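Local coordinates for uncharacterized egV family protein COG1307 (Ruminococcus gnavus, PDB 3JR7) that is of unknown function but belongs to the DegV family, whose members are thought to bind lipids such as fatty acids, at residues E168-I171 and E172-T176; A147-V150 and Q151-E154; Q264-L267 and K268-A272; C82-P85 and E86-M89. One frame throughout, in Å; residues are numbered along the deposited sequence.

Contact 1: E168-I171 and E172-T176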
loop_
_atom_site.group_PDB
_atom_site.type_symbol
_atom_site.label_atom_id
_atom_site.label_comp_id
_atom_site.label_asym_id
_atom_site.label_seq_id
_atom_site.Cartn_x
_atom_site.Cartn_y
_atom_site.Cartn_z
ATOM N N GLU A 168 -13.950 -4.593 5.105
ATOM C CA GLU A 168 -13.530 -4.076 6.394
ATOM C C GLU A 168 -13.028 -5.210 7.295
ATOM O O GLU A 168 -12.055 -5.006 8.026
ATOM C CB GLU A 168 -14.603 -3.200 7.082
ATOM C CG GLU A 168 -14.897 -1.873 6.356
ATOM C CD GLU A 168 -13.803 -0.753 6.516
ATOM O OE1 GLU A 168 -12.777 -1.030 7.254
ATOM O OE2 GLU A 168 -14.012 0.402 5.934
ATOM N N CYS A 169 -13.654 -6.389 7.229
ATOM C CA CYS A 169 -13.171 -7.558 7.977
ATOM C C CYS A 169 -11.770 -7.951 7.476
ATOM O O CYS A 169 -10.843 -8.142 8.258
ATOM C CB CYS A 169 -14.130 -8.758 7.842
ATOM S SG CYS A 169 -13.448 -10.335 8.524
ATOM N N TYR A 170 -11.634 -8.071 6.171
ATOM C CA TYR A 170 -10.329 -8.350 5.600
ATOM C C TYR A 170 -9.254 -7.355 6.088
ATOM O O TYR A 170 -8.136 -7.775 6.458
ATOM C CB TYR A 170 -10.378 -8.399 4.059
ATOM C CG TYR A 170 -8.969 -8.571 3.495
ATOM C CD1 TYR A 170 -8.235 -9.718 3.781
ATOM C CD2 TYR A 170 -8.356 -7.577 2.745
ATOM C CE1 TYR A 170 -6.928 -9.869 3.337
ATOM C CE2 TYR A 170 -7.054 -7.735 2.266
ATOM C CZ TYR A 170 -6.347 -8.879 2.583
ATOM O OH TYR A 170 -5.046 -9.044 2.170
ATOM N N ILE A 171 -9.577 -6.064 6.127
ATOM C CA ILE A 171 -8.640 -5.054 6.592
ATOM C C ILE A 171 -8.191 -5.355 8.019
ATOM O O ILE A 171 -6.993 -5.270 8.356
ATOM C CB ILE A 171 -9.244 -3.663 6.437
ATOM C CG1 ILE A 171 -9.309 -3.318 4.916
ATOM C CG2 ILE A 171 -8.466 -2.621 7.151
ATOM C CD1 ILE A 171 -10.085 -2.024 4.608
ATOM N N GLU A 172 -9.144 -5.747 8.842
ATOM C CA GLU A 172 -8.869 -6.118 10.237
ATOM C C GLU A 172 -7.965 -7.359 10.353
ATOM O O GLU A 172 -7.101 -7.402 11.224
ATOM C CB GLU A 172 -10.225 -6.349 10.967
ATOM C CG GLU A 172 -10.126 -6.648 12.477
ATOM C CD GLU A 172 -10.091 -8.126 12.821
ATOM O OE1 GLU A 172 -10.268 -8.991 11.919
ATOM O OE2 GLU A 172 -9.895 -8.424 14.020
ATOM N N GLU A 173 -8.118 -8.328 9.449
ATOM C CA GLU A 173 -7.241 -9.506 9.427
ATOM C C GLU A 173 -5.847 -9.222 8.884
ATOM O O GLU A 173 -4.892 -9.914 9.261
ATOM C CB GLU A 173 -7.844 -10.625 8.575
ATOM C CG GLU A 173 -9.224 -11.029 9.130
ATOM C CD GLU A 173 -10.082 -11.900 8.183
ATOM O OE1 GLU A 173 -9.967 -11.875 6.946
ATOM O OE2 GLU A 173 -10.925 -12.622 8.719
ATOM N N GLN A 174 -5.746 -8.222 8.000
ATOM C CA GLN A 174 -4.519 -7.942 7.246
ATOM C C GLN A 174 -3.432 -7.279 8.087
ATOM O O GLN A 174 -3.690 -6.248 8.706
ATOM C CB GLN A 174 -4.860 -7.036 6.060
ATOM C CG GLN A 174 -3.749 -6.844 5.035
ATOM C CD GLN A 174 -4.092 -5.744 4.034
ATOM O OE1 GLN A 174 -4.159 -4.579 4.412
ATOM N NE2 GLN A 174 -4.255 -6.106 2.747
ATOM N N HIS A 175 -2.200 -7.827 8.039
ATOM C CA HIS A 175 -1.023 -7.241 8.704
ATOM C C HIS A 175 0.079 -6.954 7.670
ATOM O O HIS A 175 0.238 -7.702 6.718
ATOM C CB HIS A 175 -0.400 -8.228 9.716
ATOM C CG HIS A 175 -1.315 -8.634 10.821
ATOM N ND1 HIS A 175 -2.247 -9.638 10.672
ATOM C CD2 HIS A 175 -1.495 -8.130 12.062
ATOM C CE1 HIS A 175 -2.942 -9.752 11.791
ATOM N NE2 HIS A 175 -2.516 -8.840 12.641
ATOM N N THR A 176 0.854 -5.903 7.914
ATOM C CA THR A 176 1.905 -5.429 7.026
ATOM C C THR A 176 3.240 -5.454 7.764
ATOM O O THR A 176 3.332 -5.145 8.976
ATOM C CB THR A 176 1.632 -3.956 6.609
ATOM O OG1 THR A 176 0.331 -3.894 6.042
ATOM C CG2 THR A 176 2.679 -3.395 5.575
#
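Glu168 O accepts the N-H of Glu172 at 3.1 Å, an i to i+4 bond of the closing turn of helix 160-173; the carboxylate of Glu168 heads off to His132, to which OE2 is hydrogen-bonded. Cys169 O then takes Glu173 N. On the outer side of the same turn the two side chains meet, with Cys169 SG 3.4 Å from Glu173 OE2; this cysteine has been seen in an interchain disulfide.

Tyr170 meets Gln174 through both backbone and side chain. Its ring, swung anti to the backbone N (chi1 175°), extends toward the helix end, where Gln174 CB sits over one face, displaced toward the rim, while Glu173 OE1 lies at the edge. Ring and amide planes are 76° apart, and Gln174 NE2 donates to Tyr170 OH over 3.1 Å, with the hydroxyl oxygen somewhat off the amide plane. Tyr170 O also accepts Gln174 N at 2.9 Å, so backbone and side chain of one residue both bond to the tyrosine. Ile171 O receives from Gln174 N a weak second bond of 3.2 Å, as Gln174 leaves helical geometry; the Ile171 side chain packs on Phe134 and Ile146.

Since Gln174 NE2 donates to Gly142 O as well, two hydrogen bonds fix the rotation of its buried amide and tie this helix end to helix 141-155.

Contact 2: A147-V150 and Q151-E154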
loop_
_atom_site.group_PDB
_atom_site.type_symbol
_atom_site.label_atom_id
_atom_site.label_comp_id
_atom_site.label_asym_id
_atom_site.label_seq_id
_atom_site.Cartn_x
_atom_site.Cartn_y
_atom_site.Cartn_z
ATOM N N ALA A 147 -8.035 -3.941 -2.721
ATOM C CA ALA A 147 -8.651 -3.781 -4.032
ATOM C C ALA A 147 -9.048 -5.143 -4.625
ATOM O O ALA A 147 -10.179 -5.285 -5.154
ATOM C CB ALA A 147 -7.723 -3.036 -5.018
ATOM N N LEU A 148 -8.138 -6.125 -4.541
ATOM C CA LEU A 148 -8.421 -7.511 -4.991
ATOM C C LEU A 148 -9.598 -8.143 -4.240
ATOM O O LEU A 148 -10.453 -8.845 -4.812
ATOM C CB LEU A 148 -7.167 -8.407 -4.888
ATOM C CG LEU A 148 -6.067 -8.137 -5.919
ATOM C CD1 LEU A 148 -4.791 -8.869 -5.675
ATOM C CD2 LEU A 148 -6.602 -8.454 -7.386
ATOM N N LYS A 149 -9.657 -7.882 -2.947
ATOM C CA LYS A 149 -10.750 -8.393 -2.143
ATOM C C LYS A 149 -12.106 -7.778 -2.542
ATOM O O LYS A 149 -13.107 -8.478 -2.587
ATOM C CB LYS A 149 -10.451 -8.144 -0.643
ATOM C CG LYS A 149 -11.444 -8.760 0.357
ATOM C CD LYS A 149 -11.625 -10.295 0.167
ATOM C CE LYS A 149 -10.514 -11.099 0.740
ATOM N NZ LYS A 149 -10.760 -12.615 0.728
ATOM N N VAL A 150 -12.132 -6.473 -2.817
ATOM C CA VAL A 150 -13.345 -5.835 -3.328
ATOM C C VAL A 150 -13.826 -6.585 -4.567
ATOM O O VAL A 150 -14.991 -6.981 -4.662
ATOM C CB VAL A 150 -13.137 -4.317 -3.657
ATOM C CG1 VAL A 150 -14.400 -3.773 -4.406
ATOM C CG2 VAL A 150 -12.782 -3.534 -2.399
ATOM N N GLN A 151 -12.926 -6.808 -5.506
ATOM C CA GLN A 151 -13.284 -7.490 -6.759
ATOM C C GLN A 151 -13.761 -8.911 -6.494
ATOM O O GLN A 151 -14.689 -9.386 -7.125
ATOM C CB GLN A 151 -12.060 -7.513 -7.686
ATOM C CG GLN A 151 -12.221 -8.302 -9.043
ATOM C CD GLN A 151 -10.890 -8.379 -9.818
ATOM O OE1 GLN A 151 -9.864 -8.707 -9.268
ATOM N NE2 GLN A 151 -10.915 -8.024 -11.053
ATOM N N GLN A 152 -13.109 -9.596 -5.559
ATOM C CA GLN A 152 -13.505 -10.965 -5.215
ATOM C C GLN A 152 -14.934 -10.976 -4.664
ATOM O O GLN A 152 -15.780 -11.751 -5.129
ATOM C CB GLN A 152 -12.504 -11.585 -4.224
ATOM C CG GLN A 152 -12.839 -13.039 -3.810
ATOM C CD GLN A 152 -12.041 -13.516 -2.585
ATOM O OE1 GLN A 152 -11.186 -12.807 -2.048
ATOM N NE2 GLN A 152 -12.342 -14.708 -2.133
ATOM N N CYS A 153 -15.228 -10.076 -3.733
ATOM C CA CYS A 153 -16.590 -9.940 -3.186
ATOM C C CYS A 153 -17.628 -9.613 -4.260
ATOM O O CYS A 153 -18.723 -10.209 -4.298
ATOM C CB CYS A 153 -16.612 -8.869 -2.134
ATOM S SG CYS A 153 -15.620 -9.322 -0.700
ATOM N N GLU A 154 -17.292 -8.667 -5.127
ATOM C CA GLU A 154 -18.183 -8.301 -6.251
ATOM C C GLU A 154 -18.452 -9.523 -7.143
ATOM O O GLU A 154 -19.593 -9.792 -7.483
ATOM C CB GLU A 154 -17.621 -7.150 -7.072
ATOM C CG GLU A 154 -17.909 -5.725 -6.485
ATOM C CD GLU A 154 -19.350 -5.241 -6.699
ATOM O OE1 GLU A 154 -20.062 -5.835 -7.538
ATOM O OE2 GLU A 154 -19.783 -4.258 -6.027
HETATM O O HOH W 1 -9.956 -10.348 -6.916
#
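Two carboxamides are the flat groups here, those of Gln152 and Gln151, and each is met at its OE1 across this turn. Lys149 NZ reaches Gln152 OE1 at 2.8 Å, at a C=O...N angle of 125° and tilted 31° from the carbonyl plane. This is an i to i+3 side-chain bond on the surface of helix 141-155, which packs against strands 22-27 and 42-51 on one side and helix 160-173 on another. The lysine leaves the backbone with CG anti to N, then bends at chi2 and chi3; that double bend brings NZ alongside the extended Gln152 chain, and CE rests 3.3 Å from the same OE1.

At Gln151, OE1 has Leu148 CD2 beside it at 3.8 Å and accepts from a water at 2.9 Å. The same water donates to Leu148 O over 2.6 Å, so that carbonyl holds both the water and the backbone N-H of Gln152, and the glutamine is bridged back to the preceding turn.

Ala147 and Val150 lean on Val24 of the sheet, whereas Cys153 faces Val163 and Ser166. Glu154 is buried and its OE2 is satisfied by a salt bridge to Arg98 and by Tyr100 OH. Beneath these side chains the helical bonds are regular, Cys153 N donating to Lys149 O at 2.9 Å with an almost straight N-H...O angle of 173°.

Contact 3: Q264-L267 and K268-A272; sequences QRLL and KERFA
Leu267 O receives two backbone N-H groups, Arg270 N at 2.9 Å and Phe271 N at 3.1 Å. They arrive from distinct directions: Phe271 N lies nearly in line with the C=O, Arg270 N well above the carbonyl plane, 62° out of it. The same oxygen also sits over one face of the Phe271 ring, offset toward its rim, and the ring lies alongside Leu267, with CD2 3.9 Å from CZ. Beside it, Arg270 NH2 folds back to donate to Leu266 O at 2.9 Å; the chain, extended from CG to NE, passes that carbonyl with CD 3.4 Å away.

Charges link the outer face. Arg265 NH1 and Glu269 OE2 form a salt bridge whose hydrogen bond, at 3.2 Å, is weak; their planes stand 75° apart, and a water spans the two atoms. Glu269 OE1, in the guanidinium plane of Arg270, makes a long, weak bridge of 3.4 Å to NH2, completing a three-residue network.

Most of this lies on the C-terminal part of helix 257-270, the connection in a beta-alpha-beta unit between the adjacent parallel strands 248-253 and 275-280. Further out, Arg270 NE is held by a salt bridge to Asp235 on helix 226-240, and Arg265 NH2 by one to Glu262. Leu267 and Phe271 both pack between Leu249 of the sheet and Val237, and Gln264 NE2 bonds to Ser276 OG on the second strand.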
loop_
_atom_site.group_PDB
_atom_site.type_symbol
_atom_site.label_atom_id
_atom_site.label_comp_id
_atom_site.label_asym_id
_atom_site.label_seq_id
_atom_site.Cartn_x
_atom_site.Cartn_y
_atom_site.Cartn_z
ATOM N N GLN A 264 9.810 -14.674 -0.564
ATOM C CA GLN A 264 8.704 -15.506 -0.930
ATOM C C GLN A 264 9.019 -16.968 -0.528
ATOM O O GLN A 264 8.152 -17.696 0.039
ATOM C CB GLN A 264 8.417 -15.331 -2.421
ATOM C CG GLN A 264 7.190 -16.043 -2.975
ATOM C CD GLN A 264 7.055 -15.832 -4.441
ATOM O OE1 GLN A 264 8.030 -16.013 -5.182
ATOM N NE2 GLN A 264 5.868 -15.362 -4.887
ATOM N N ARG A 265 10.271 -17.369 -0.777
ATOM C CA ARG A 265 10.727 -18.728 -0.493
ATOM C C ARG A 265 10.709 -19.005 1.008
ATOM O O ARG A 265 10.182 -20.031 1.448
ATOM C CB ARG A 265 12.146 -18.933 -1.081
ATOM C CG ARG A 265 12.716 -20.337 -0.880
ATOM C CD ARG A 265 14.160 -20.496 -1.362
ATOM N NE ARG A 265 15.072 -19.926 -0.368
ATOM C CZ ARG A 265 15.332 -20.477 0.813
ATOM N NH1 ARG A 265 14.789 -21.637 1.144
ATOM N NH2 ARG A 265 16.156 -19.872 1.667
ATOM N N LEU A 266 11.241 -18.076 1.808
ATOM C CA LEU A 266 11.213 -18.218 3.260
ATOM C C LEU A 266 9.793 -18.322 3.800
ATOM O O LEU A 266 9.534 -19.062 4.719
ATOM C CB LEU A 266 11.899 -17.022 3.960
ATOM C CG LEU A 266 13.411 -16.861 3.731
ATOM C CD1 LEU A 266 13.887 -15.442 4.166
ATOM C CD2 LEU A 266 14.136 -17.947 4.485
ATOM N N LEU A 267 8.882 -17.528 3.265
ATOM C CA LEU A 267 7.502 -17.538 3.751
ATOM C C LEU A 267 6.838 -18.854 3.434
ATOM O O LEU A 267 6.107 -19.388 4.245
ATOM C CB LEU A 267 6.703 -16.370 3.151
ATOM C CG LEU A 267 7.158 -15.025 3.690
ATOM C CD1 LEU A 267 6.723 -13.871 2.768
ATOM C CD2 LEU A 267 6.710 -14.763 5.166
ATOM N N LYS A 268 7.100 -19.355 2.242
ATOM C CA LYS A 268 6.541 -20.634 1.811
ATOM C C LYS A 268 7.012 -21.824 2.647
ATOM O O LYS A 268 6.307 -22.808 2.773
ATOM C CB LYS A 268 6.910 -20.874 0.373
ATOM C CG LYS A 268 6.249 -22.068 -0.239
ATOM C CD LYS A 268 6.387 -22.025 -1.768
ATOM C CE LYS A 268 5.265 -22.775 -2.454
ATOM N NZ LYS A 268 5.459 -24.221 -2.407
ATOM N N GLU A 269 8.198 -21.724 3.220
ATOM C CA GLU A 269 8.665 -22.720 4.142
ATOM C C GLU A 269 7.863 -22.725 5.460
ATOM O O GLU A 269 7.856 -23.744 6.182
ATOM C CB GLU A 269 10.142 -22.492 4.490
ATOM C CG GLU A 269 11.148 -22.607 3.385
ATOM C CD GLU A 269 12.576 -22.352 3.880
ATOM O OE1 GLU A 269 12.868 -21.318 4.565
ATOM O OE2 GLU A 269 13.416 -23.211 3.579
ATOM N N ARG A 270 7.275 -21.587 5.804
ATOM C CA ARG A 270 6.621 -21.378 7.075
ATOM C C ARG A 270 5.094 -21.553 7.074
ATOM O O ARG A 270 4.556 -21.881 8.077
ATOM C CB ARG A 270 7.015 -20.025 7.674
ATOM C CG ARG A 270 8.487 -19.893 7.921
ATOM C CD ARG A 270 8.968 -18.509 8.049
ATOM N NE ARG A 270 10.247 -18.535 8.704
ATOM C CZ ARG A 270 11.328 -19.077 8.188
ATOM N NH1 ARG A 270 12.419 -19.090 8.877
ATOM N NH2 ARG A 270 11.304 -19.603 6.986
ATOM N N PHE A 271 4.431 -21.322 5.953
ATOM C CA PHE A 271 2.969 -21.508 5.853
ATOM C C PHE A 271 2.513 -21.532 4.404
ATOM O O PHE A 271 3.170 -20.996 3.508
ATOM C CB PHE A 271 2.182 -20.425 6.616
ATOM C CG PHE A 271 2.542 -18.994 6.231
ATOM C CD1 PHE A 271 1.856 -18.335 5.203
ATOM C CD2 PHE A 271 3.537 -18.326 6.904
ATOM C CE1 PHE A 271 2.155 -17.013 4.856
ATOM C CE2 PHE A 271 3.862 -17.006 6.585
ATOM C CZ PHE A 271 3.192 -16.353 5.539
ATOM N N ALA A 272 1.344 -22.122 4.187
ATOM C CA ALA A 272 0.794 -22.268 2.844
ATOM C C ALA A 272 -0.253 -21.171 2.618
ATOM O O ALA A 272 -1.150 -20.985 3.427
ATOM C CB ALA A 272 0.143 -23.701 2.697
HETATM O O HOH W 2 16.165 -23.224 3.519
#

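Contact 4: C82-P85 and E86-M89; sequences CPSP and ERYM
Ser84 OG is gripped from two directions: it accepts the N-H of Arg87 at 3.1 Å, with an N-H...O angle of 164°, and it is hydrogen-bonded to a water at 2.8 Å. The first bond makes Ser84 the N-cap of helix 85-92. Its hydroxyl occupies the position between backbone N and carbonyl carbon (chi1 71°), which turns OG back over the first turn. The water also makes a weak contact with Glu86 OE1, whose chain bends at chi2 to come over Ser84 CB.

Regular helix bonding starts at once. Tyr88 N donates to Ser84 O at 3.2 Å, and Met89 N, of a selenomethionine, donates to Pro85 O at 2.9 Å. The Tyr88 ring crosses Pro83, with CE2 3.7 Å from Pro83 CB; its hydroxyl bonds to Ser111 on helix 111-126, while Pro83 rests on Val45 and Leu47 of strand 42-51. The capping turn is thereby wedged between sheet and helix.

Arg87, bent at chi2 and chi3, runs back along the loop. NH1 donates to Ala46 O, whereas NE is buried with no partner in the model, its closest approach here being Ser84 OG at 3.6 Å.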
loop_
_atom_site.group_PDB
_atom_site.type_symbol
_atom_site.label_atom_id
_atom_site.label_comp_id
_atom_site.label_asym_id
_atom_site.label_seq_id
_atom_site.Cartn_x
_atom_site.Cartn_y
_atom_site.Cartn_z
ATOM N N CYS A 82 -0.850 14.205 -0.682
ATOM C CA CYS A 82 -1.991 13.326 -0.973
ATOM C C CYS A 82 -2.834 13.920 -2.126
ATOM O O CYS A 82 -2.663 15.071 -2.497
ATOM C CB CYS A 82 -2.809 13.127 0.299
ATOM S SG CYS A 82 -3.623 14.677 0.867
ATOM N N PRO A 83 -3.720 13.131 -2.740
ATOM C CA PRO A 83 -4.571 13.716 -3.783
ATOM C C PRO A 83 -5.555 14.677 -3.161
ATOM O O PRO A 83 -5.815 14.561 -1.962
ATOM C CB PRO A 83 -5.345 12.505 -4.314
ATOM C CG PRO A 83 -4.584 11.326 -3.850
ATOM C CD PRO A 83 -4.035 11.712 -2.530
ATOM N N SER A 84 -6.081 15.609 -3.953
ATOM C CA SER A 84 -7.019 16.585 -3.461
ATOM C C SER A 84 -8.428 16.003 -3.414
ATOM O O SER A 84 -8.758 15.088 -4.152
ATOM C CB SER A 84 -7.042 17.797 -4.384
ATOM O OG SER A 84 -7.663 17.437 -5.585
ATOM N N PRO A 85 -9.294 16.602 -2.597
ATOM C CA PRO A 85 -10.672 16.111 -2.551
ATOM C C PRO A 85 -11.341 16.219 -3.911
ATOM O O PRO A 85 -12.183 15.388 -4.245
ATOM C CB PRO A 85 -11.341 17.031 -1.538
ATOM C CG PRO A 85 -10.170 17.427 -0.618
ATOM C CD PRO A 85 -8.999 17.549 -1.514
ATOM N N GLU A 86 -10.942 17.214 -4.702
ATOM C CA GLU A 86 -11.589 17.458 -5.972
ATOM C C GLU A 86 -11.246 16.370 -6.957
ATOM O O GLU A 86 -12.101 15.960 -7.725
ATOM C CB GLU A 86 -11.190 18.827 -6.528
ATOM C CG GLU A 86 -11.788 19.978 -5.683
ATOM C CD GLU A 86 -11.077 20.202 -4.314
ATOM O OE1 GLU A 86 -9.874 19.839 -4.170
ATOM O OE2 GLU A 86 -11.732 20.802 -3.407
ATOM N N ARG A 87 -9.996 15.902 -6.931
ATOM C CA ARG A 87 -9.632 14.788 -7.765
ATOM C C ARG A 87 -10.406 13.522 -7.391
ATOM O O ARG A 87 -10.764 12.739 -8.259
ATOM C CB ARG A 87 -8.153 14.471 -7.669
ATOM C CG ARG A 87 -7.541 14.122 -9.010
ATOM C CD ARG A 87 -6.659 15.294 -9.519
ATOM N NE ARG A 87 -5.945 15.829 -8.355
ATOM C CZ ARG A 87 -5.026 15.158 -7.635
ATOM N NH1 ARG A 87 -4.633 13.905 -7.987
ATOM N NH2 ARG A 87 -4.502 15.766 -6.558
ATOM N N TYR A 88 -10.604 13.282 -6.101
ATOM C CA TYR A 88 -11.355 12.097 -5.701
ATOM C C TYR A 88 -12.798 12.224 -6.171
ATOM O O TYR A 88 -13.379 11.284 -6.741
ATOM C CB TYR A 88 -11.282 11.901 -4.204
ATOM C CG TYR A 88 -10.078 11.125 -3.717
ATOM C CD1 TYR A 88 -9.958 9.756 -3.989
ATOM C CD2 TYR A 88 -9.123 11.722 -2.874
ATOM C CE1 TYR A 88 -8.914 9.046 -3.529
ATOM C CE2 TYR A 88 -8.076 10.976 -2.353
ATOM C CZ TYR A 88 -7.984 9.645 -2.713
ATOM O OH TYR A 88 -6.973 8.883 -2.226
HETATM N N MSE A 89 -13.371 13.414 -5.952
HETATM C CA MSE A 89 -14.752 13.654 -6.409
HETATM C C MSE A 89 -14.937 13.345 -7.879
HETATM O O MSE A 89 -15.889 12.667 -8.269
HETATM C CB MSE A 89 -15.207 15.091 -6.124
HETATM C CG MSE A 89 -16.690 15.299 -6.471
HETATM SE SE MSE A 89 -17.179 17.185 -6.552
HETATM C CE MSE A 89 -16.614 17.477 -8.412
HETATM O O HOH W 3 -7.663 19.983 -6.774
#

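Contacts 1 and 2 are neighbours: they lie on the consecutive helices 160-173 and 141-155, their centres are 13 Å apart, and they touch where Tyr170 CB meets Lys149 CG at 3.9 Å. Contact 3 lies on helix 257-270, whose flanking strands share a sheet with strand 176-179, where contact 1 ends; the two centres are 20 Å apart. Contact 4 touches neither contact 2 nor contact 3, the nearest atoms being about 12 Å and about 27 Å away. The polyether ligand relates contacts 1 and 4, since Thr176 and Cys82, at an end of each, both belong to its pocket although the contacts' nearest atoms are about 13 Å apart.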